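Local atomic coordinates of aldehyde dehydrogenase (Anabaena variabilis, PDB entry 4H7N), a protein that probably oxidises aldehydes to the corresponding carboxylic acids with NAD+ as electron acceptor. Residues Gln285-Ala290 with Val330-Gly335; Arg271-Glu276 with Val354-Lys359; Met144-Pro149 with Gly442-Ala447. All coordinates share one frame; numbering follows the deposited sequence.

Interaction 1 (Gln285-Ala290 with Val330-Gly335); sequences QLIAKA and VIHCGG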
# COMPACT_ATOMS: atom_id res chain seq x y z
N GLN A 285 -26.70 -1.94 -35.02
CA GLN A 285 -26.08 -3.25 -34.96
C GLN A 285 -26.11 -3.79 -33.51
O GLN A 285 -26.41 -4.98 -33.26
CB GLN A 285 -24.70 -3.25 -35.62
CG GLN A 285 -24.19 -4.67 -35.74
CD GLN A 285 -22.79 -4.81 -36.29
OE1 GLN A 285 -22.29 -5.93 -36.34
NE2 GLN A 285 -22.14 -3.71 -36.69
N LEU A 286 -25.85 -2.92 -32.54
CA LEU A 286 -25.90 -3.31 -31.13
C LEU A 286 -27.27 -3.85 -30.73
O LEU A 286 -27.38 -4.90 -30.02
CB LEU A 286 -25.49 -2.12 -30.22
CG LEU A 286 -25.14 -2.47 -28.78
CD1 LEU A 286 -23.90 -3.39 -28.69
CD2 LEU A 286 -24.90 -1.21 -27.96
N ILE A 287 -28.30 -3.13 -31.15
CA ILE A 287 -29.66 -3.60 -30.85
C ILE A 287 -29.90 -5.01 -31.38
O ILE A 287 -30.43 -5.87 -30.65
CB ILE A 287 -30.73 -2.65 -31.36
CG1 ILE A 287 -30.71 -1.36 -30.54
CG2 ILE A 287 -32.12 -3.27 -31.21
CD1 ILE A 287 -31.39 -0.21 -31.27
N ALA A 288 -29.53 -5.25 -32.63
CA ALA A 288 -29.85 -6.55 -33.26
C ALA A 288 -29.18 -7.68 -32.47
O ALA A 288 -29.81 -8.73 -32.19
CB ALA A 288 -29.39 -6.57 -34.71
N LYS A 289 -27.92 -7.47 -32.07
CA LYS A 289 -27.21 -8.47 -31.29
C LYS A 289 -27.77 -8.63 -29.88
O LYS A 289 -27.86 -9.74 -29.36
CB LYS A 289 -25.67 -8.17 -31.27
CG LYS A 289 -25.04 -8.24 -32.65
CD LYS A 289 -23.60 -7.76 -32.67
CE LYS A 289 -22.93 -8.17 -33.98
NZ LYS A 289 -21.48 -7.82 -33.98
N ALA A 290 -28.13 -7.53 -29.25
CA ALA A 290 -28.71 -7.58 -27.91
C ALA A 290 -30.05 -8.30 -27.91
O ALA A 290 -30.35 -9.10 -27.02
CB ALA A 290 -28.92 -6.18 -27.41
N VAL A 330 -34.27 7.40 -24.83
CA VAL A 330 -35.06 6.56 -25.72
C VAL A 330 -34.62 5.12 -25.53
O VAL A 330 -33.45 4.83 -25.66
CB VAL A 330 -34.80 6.96 -27.20
CG1 VAL A 330 -35.48 5.99 -28.17
CG2 VAL A 330 -35.30 8.40 -27.46
N ILE A 331 -35.54 4.22 -25.20
CA ILE A 331 -35.24 2.82 -24.99
C ILE A 331 -35.51 2.10 -26.30
O ILE A 331 -36.63 2.13 -26.77
CB ILE A 331 -36.19 2.18 -23.96
CG1 ILE A 331 -36.21 2.97 -22.63
CG2 ILE A 331 -35.90 0.69 -23.77
CD1 ILE A 331 -35.09 2.73 -21.71
N HIS A 332 -34.50 1.46 -26.87
CA HIS A 332 -34.70 0.72 -28.11
C HIS A 332 -35.06 -0.74 -27.90
O HIS A 332 -35.69 -1.34 -28.75
CB HIS A 332 -33.48 0.84 -28.98
CG HIS A 332 -33.16 2.25 -29.35
ND1 HIS A 332 -33.62 2.84 -30.50
CD2 HIS A 332 -32.48 3.21 -28.69
CE1 HIS A 332 -33.22 4.09 -30.56
NE2 HIS A 332 -32.53 4.35 -29.46
N CYS A 333 -34.66 -1.32 -26.78
CA CYS A 333 -34.92 -2.72 -26.49
C CYS A 333 -34.74 -2.90 -25.00
O CYS A 333 -34.03 -2.12 -24.32
CB CYS A 333 -34.00 -3.68 -27.29
SG CYS A 333 -32.20 -3.60 -26.94
N GLY A 334 -35.39 -3.92 -24.48
CA GLY A 334 -35.41 -4.17 -23.05
C GLY A 334 -35.99 -3.03 -22.24
O GLY A 334 -37.08 -2.61 -22.51
N GLY A 335 -35.32 -2.59 -21.18
CA GLY A 335 -35.77 -1.42 -20.46
C GLY A 335 -36.78 -1.62 -19.36
O GLY A 335 -37.30 -0.65 -18.85
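His-332 and Cys-333 receive Ile-287 and Ala-290 where helix 279-292 packs against strand 330-333, an edge strand, within this chain, of a seven-stranded mixed sheet, a helix-on-sheet layer of the alpha/beta architecture. The short helix and strand axes run 49° apart and come within 8.9 Å. Val-330, at the start of the strand, acts from within its own segment: its CG1 lies over one face of the His-332 ring, 3.5 Å above the plane and offset toward the rim. At His-332 the two segments come closest. Ile-287 reaches it because CG1 stands anti to its own carbonyl carbon (chi1 -70°) and carries the methyl CD1 out to the histidine. That methyl sits tightly, 3.3 Å from His-332 CB and 3.6 Å from His-332 CG, and meets the ring obliquely; the two side chains cross at about a right angle. The imidazole NE2 leads away to a hydrogen bond with Thr-352 OG1 on the neighbouring strand 349-352, while the ring also meets that of Tyr-283, earlier on the same helix 279-292. Cys-333 comes next and is buried. Its SG is held between the backbone N and the carbonyl carbon (chi1 64°), which aims the sulfur at the helix, into loose apolar contact with two residues one turn apart. Val-350, touched by both Ile-287 and Cys-333, belongs to the same packing. Of the two apolar approaches to Cys-333 SG, Ile-287 CG2 stands at 4.3 Å and Ala-290 CB at 4.2 Å.

Interaction 2 (Arg271-Glu276 with Val354-Lys359); sequences RIYVAE and VNHSMK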
# COMPACT_ATOMS: atom_id res chain seq x y z
N ARG A 271 -20.94 2.72 -20.06
CA ARG A 271 -21.11 3.95 -20.86
C ARG A 271 -20.41 3.75 -22.20
O ARG A 271 -19.30 3.26 -22.21
CB ARG A 271 -20.42 5.13 -20.22
CG ARG A 271 -20.76 5.27 -18.77
CD ARG A 271 -20.08 6.48 -18.19
NE ARG A 271 -18.75 6.24 -17.70
CZ ARG A 271 -17.71 7.08 -17.85
NH1 ARG A 271 -17.80 8.16 -18.62
NH2 ARG A 271 -16.55 6.79 -17.29
N ILE A 272 -21.04 4.16 -23.29
CA ILE A 272 -20.54 3.91 -24.62
C ILE A 272 -20.57 5.22 -25.43
O ILE A 272 -21.64 5.86 -25.54
CB ILE A 272 -21.39 2.84 -25.30
CG1 ILE A 272 -21.34 1.53 -24.50
CG2 ILE A 272 -20.83 2.57 -26.68
CD1 ILE A 272 -22.55 0.63 -24.80
N TYR A 273 -19.39 5.63 -25.91
CA TYR A 273 -19.23 6.86 -26.68
C TYR A 273 -18.83 6.48 -28.10
O TYR A 273 -17.88 5.73 -28.28
CB TYR A 273 -18.16 7.74 -26.02
CG TYR A 273 -18.53 8.05 -24.59
CD1 TYR A 273 -19.44 9.04 -24.28
CD2 TYR A 273 -18.01 7.27 -23.54
CE1 TYR A 273 -19.86 9.26 -22.98
CE2 TYR A 273 -18.38 7.49 -22.23
CZ TYR A 273 -19.31 8.48 -21.95
OH TYR A 273 -19.64 8.69 -20.66
N VAL A 274 -19.55 6.99 -29.11
CA VAL A 274 -19.30 6.60 -30.50
C VAL A 274 -19.19 7.82 -31.40
O VAL A 274 -20.00 8.74 -31.32
CB VAL A 274 -20.44 5.71 -31.05
CG1 VAL A 274 -20.06 5.14 -32.40
CG2 VAL A 274 -20.74 4.58 -30.08
N ALA A 275 -18.18 7.81 -32.27
CA ALA A 275 -18.01 8.87 -33.26
C ALA A 275 -19.36 9.13 -33.91
O ALA A 275 -20.04 8.17 -34.35
CB ALA A 275 -17.01 8.42 -34.31
N GLU A 276 -19.74 10.41 -34.02
CA GLU A 276 -21.07 10.75 -34.57
C GLU A 276 -21.36 10.20 -35.96
O GLU A 276 -22.48 9.84 -36.22
CB GLU A 276 -21.36 12.26 -34.50
CG GLU A 276 -20.40 13.13 -35.30
CD GLU A 276 -20.62 14.62 -35.05
OE1 GLU A 276 -21.51 14.98 -34.25
OE2 GLU A 276 -19.90 15.45 -35.64
N VAL A 354 -29.01 10.11 -24.46
CA VAL A 354 -28.57 10.04 -23.05
C VAL A 354 -27.48 11.07 -22.82
O VAL A 354 -26.90 11.60 -23.78
CB VAL A 354 -28.06 8.65 -22.65
CG1 VAL A 354 -29.18 7.63 -22.73
CG2 VAL A 354 -26.91 8.19 -23.56
N ASN A 355 -27.26 11.41 -21.56
CA ASN A 355 -26.24 12.39 -21.21
C ASN A 355 -25.84 12.26 -19.74
O ASN A 355 -26.40 11.44 -18.99
CB ASN A 355 -26.67 13.81 -21.57
CG ASN A 355 -27.86 14.28 -20.77
OD1 ASN A 355 -27.85 14.29 -19.56
ND2 ASN A 355 -28.91 14.67 -21.46
N HIS A 356 -24.87 13.05 -19.34
CA HIS A 356 -24.29 12.90 -18.02
C HIS A 356 -25.13 13.61 -16.94
O HIS A 356 -24.73 13.62 -15.78
CB HIS A 356 -22.83 13.40 -18.03
CG HIS A 356 -21.86 12.44 -18.66
ND1 HIS A 356 -20.54 12.39 -18.30
CD2 HIS A 356 -22.02 11.47 -19.60
CE1 HIS A 356 -19.91 11.45 -18.99
NE2 HIS A 356 -20.80 10.86 -19.78
N SER A 357 -26.32 14.14 -17.27
CA SER A 357 -27.25 14.54 -16.20
C SER A 357 -27.96 13.31 -15.59
O SER A 357 -28.58 13.42 -14.55
CB SER A 357 -28.32 15.51 -16.69
OG SER A 357 -29.28 14.84 -17.50
N MSE A 358 -27.86 12.15 -16.24
CA MSE A 358 -28.60 10.97 -15.80
C MSE A 358 -27.77 10.03 -14.93
O MSE A 358 -26.54 9.83 -15.16
CB MSE A 358 -29.10 10.16 -17.04
CG MSE A 358 -29.89 10.95 -18.04
SE MSE A 358 -30.04 9.93 -19.73
CE MSE A 358 -31.26 11.20 -20.58
N LYS A 359 -28.42 9.38 -13.97
CA LYS A 359 -27.76 8.43 -13.10
C LYS A 359 -27.11 7.31 -13.83
O LYS A 359 -26.04 6.83 -13.45
CB LYS A 359 -28.76 7.80 -12.16
CG LYS A 359 -29.31 8.75 -11.11
CD LYS A 359 -30.42 8.02 -10.38
CE LYS A 359 -31.31 8.95 -9.59
NZ LYS A 359 -30.82 8.97 -8.19
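Tyr-273 and His-356 each hold CG anti to the carbonyl carbon (chi1 -57° and -77°), which sends their rings toward each other from opposite directions until Tyr-273 OH lies 2.6 Å from His-356 NE2. This short hydrogen bond runs rim to rim: each partner atom sits at the edge of the other's ring, the centroids are 5.8 Å apart and neither ring lies over the other. Arg-271, bent at chi3, brings its guanidinium across the histidine, planes 73° apart, and its NH1 donates to the same Tyr-273 OH at 2.8 Å. The contact thus ties strand 269-275, in the interior of the seven-stranded sheet, to the loop joining strands 349-352 and 369-375. In that loop a type I turn runs from Asn-355 to Met-358, and Asn-355 OD1 accepts from Ser-357 N (2.8 Å) in an Asx turn. Second-shell bonds fix the groups: Asp-387 OD2 pairs with His-356 ND1, while the carbonyls of Lys-236, Leu-384 and Ala-385 occupy the Arg-271 nitrogens. Either Tyr-273 or His-356 could be the donor; the arginine would probably polarise the buried phenol, and the aspartate would probably favour, and the nearby arginine oppose, a positive imidazole.

Interaction 3 (Met144-Pro149 with Gly442-Ala447); sequences MIDTIP and GSRVGA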
# COMPACT_ATOMS: atom_id res chain seq x y z
N MSE A 144 -12.07 -15.82 -3.76
CA MSE A 144 -10.83 -16.56 -3.84
C MSE A 144 -9.70 -15.83 -4.50
O MSE A 144 -8.56 -16.26 -4.41
CB MSE A 144 -11.10 -17.85 -4.64
CG MSE A 144 -11.98 -18.83 -3.84
SE MSE A 144 -11.08 -19.54 -2.25
CE MSE A 144 -12.17 -18.80 -0.89
N ILE A 145 -9.99 -14.74 -5.20
CA ILE A 145 -8.98 -14.01 -5.94
C ILE A 145 -7.84 -13.51 -5.07
O ILE A 145 -6.72 -13.55 -5.51
CB ILE A 145 -9.63 -12.86 -6.79
CG1 ILE A 145 -8.65 -12.37 -7.85
CG2 ILE A 145 -10.12 -11.69 -5.94
CD1 ILE A 145 -9.28 -11.42 -8.87
N ASP A 146 -8.12 -13.01 -3.86
CA ASP A 146 -7.08 -12.61 -2.94
C ASP A 146 -6.66 -13.79 -2.03
O ASP A 146 -5.52 -13.96 -1.69
CB ASP A 146 -7.56 -11.42 -2.08
CG ASP A 146 -7.86 -10.13 -2.92
OD1 ASP A 146 -7.02 -9.70 -3.72
OD2 ASP A 146 -8.96 -9.59 -2.77
N THR A 147 -7.61 -14.63 -1.69
CA THR A 147 -7.38 -15.71 -0.71
C THR A 147 -6.25 -16.63 -1.14
O THR A 147 -5.38 -17.02 -0.34
CB THR A 147 -8.69 -16.50 -0.50
OG1 THR A 147 -9.72 -15.62 -0.02
CG2 THR A 147 -8.55 -17.67 0.47
N ILE A 148 -6.27 -17.02 -2.42
CA ILE A 148 -5.31 -18.03 -2.90
C ILE A 148 -3.87 -17.53 -2.82
O ILE A 148 -3.05 -18.21 -2.28
CB ILE A 148 -5.65 -18.53 -4.32
CG1 ILE A 148 -6.98 -19.29 -4.33
CG2 ILE A 148 -4.48 -19.35 -4.88
CD1 ILE A 148 -7.00 -20.56 -3.49
N PRO A 149 -3.55 -16.34 -3.38
CA PRO A 149 -2.15 -15.91 -3.21
C PRO A 149 -1.78 -15.65 -1.76
O PRO A 149 -0.67 -15.95 -1.33
CB PRO A 149 -2.05 -14.63 -4.08
CG PRO A 149 -3.47 -14.22 -4.41
CD PRO A 149 -4.29 -15.48 -4.30
N GLY A 442 -2.61 -0.98 -4.48
CA GLY A 442 -1.75 -1.62 -5.47
C GLY A 442 -2.52 -2.56 -6.42
O GLY A 442 -3.61 -2.26 -6.86
N SER A 443 -1.90 -3.66 -6.77
CA SER A 443 -2.43 -4.53 -7.81
C SER A 443 -2.62 -5.93 -7.23
O SER A 443 -1.79 -6.36 -6.42
CB SER A 443 -1.45 -4.59 -9.00
OG SER A 443 -2.08 -5.28 -10.05
N ARG A 444 -3.67 -6.62 -7.64
CA ARG A 444 -3.88 -8.04 -7.25
C ARG A 444 -3.45 -8.95 -8.35
O ARG A 444 -3.61 -10.15 -8.27
CB ARG A 444 -5.32 -8.34 -6.81
CG ARG A 444 -6.37 -8.05 -7.82
CD ARG A 444 -7.65 -8.77 -7.48
NE ARG A 444 -8.25 -8.48 -6.17
CZ ARG A 444 -9.52 -8.10 -6.00
NH1 ARG A 444 -10.33 -7.91 -7.03
NH2 ARG A 444 -10.01 -7.93 -4.78
N VAL A 445 -2.83 -8.38 -9.37
CA VAL A 445 -2.43 -9.14 -10.53
C VAL A 445 -0.92 -9.28 -10.52
O VAL A 445 -0.19 -8.40 -10.10
CB VAL A 445 -2.99 -8.49 -11.83
CG1 VAL A 445 -2.19 -8.91 -13.05
CG2 VAL A 445 -4.47 -8.88 -11.99
N GLY A 446 -0.48 -10.46 -10.91
CA GLY A 446 0.94 -10.73 -11.07
C GLY A 446 1.70 -10.89 -9.79
O GLY A 446 1.13 -11.21 -8.76
N ALA A 447 3.00 -10.67 -9.87
CA ALA A 447 3.88 -10.63 -8.72
C ALA A 447 3.28 -9.86 -7.59
O ALA A 447 3.02 -10.43 -6.57
CB ALA A 447 5.23 -10.01 -9.08
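The Arg-444 guanidinium has Ile-145 CG2 over the centre of one face, 3.6 Å above the plane, and the Asp-146 carboxylate at its edge. The grip on Asp-146 is side-on, with one nitrogen to each oxygen: Arg-444 NE donates to OD1 of Asp-146 at 3.0 Å, and Arg-444 NH2 to OD2 of the same carboxylate at 2.8 Å. Both oxygens are met on their syn side, yet the fit is twisted: the two planes stand 51° apart, and neither bond is straight, the one from NH2 being the more bent at 138°. Arg-444 starts with CG between the backbone N and the carbonyl carbon (chi1 58°), which brings its CD against Ile-145 CD1 at 3.4 Å, and the bend at chi3 turns the guanidinium toward Asp-146. Ile-145 thus packs on both the CD methylene and the guanidinium face, while Asp-146 takes the edge.

Ile-145 and Asp-146 lie where the chain enters helix 147-153, whereas Arg-444 lies in the loop that follows strand 439-440, which pairs antiparallel with strand 229-232, the strand that carries Glu-232. This brings Arg-444 beside Glu-232, the predicted active-site residue, although its NH1 forms only a long, weak ion pair with Glu-232 OE2. With a leucine in place of Arg-444, Asp-146 would probably be left with Arg-452 as its remaining arginine, and Ile-145 CG2 would be likely to lose its packing surface. NH2 of Arg-452 bridges to Asp-146 OD1, and Thr-209 OG1 is a second partner of Arg-444 NH2. Just before Arg-444, Ser-443 OG accepts from Val-445 N at 3.3 Å in an ST turn.

How the interactions relate
Interactions 1 and 2 are neighbours on one seven-stranded sheet, with centres 15 Å apart and nearest atoms about 4 Å apart without touching. Strand 269-275 of interaction 2 is followed in the chain by helix 279-292 of interaction 1, and Met-370 is touched from both, by Ile-272 in one and by Leu-286 and Ala-290 in the other. Interaction 3 stands apart, its centre 37 Å from that of interaction 1 and 33 Å from that of interaction 2. It is the one next to the predicted active site, the Arg-444 and Glu-232 side chains lying about 3 Å apart; the other two are structural packing away from it. In sequence, interaction 3 encloses interaction 2, which encloses interaction 1.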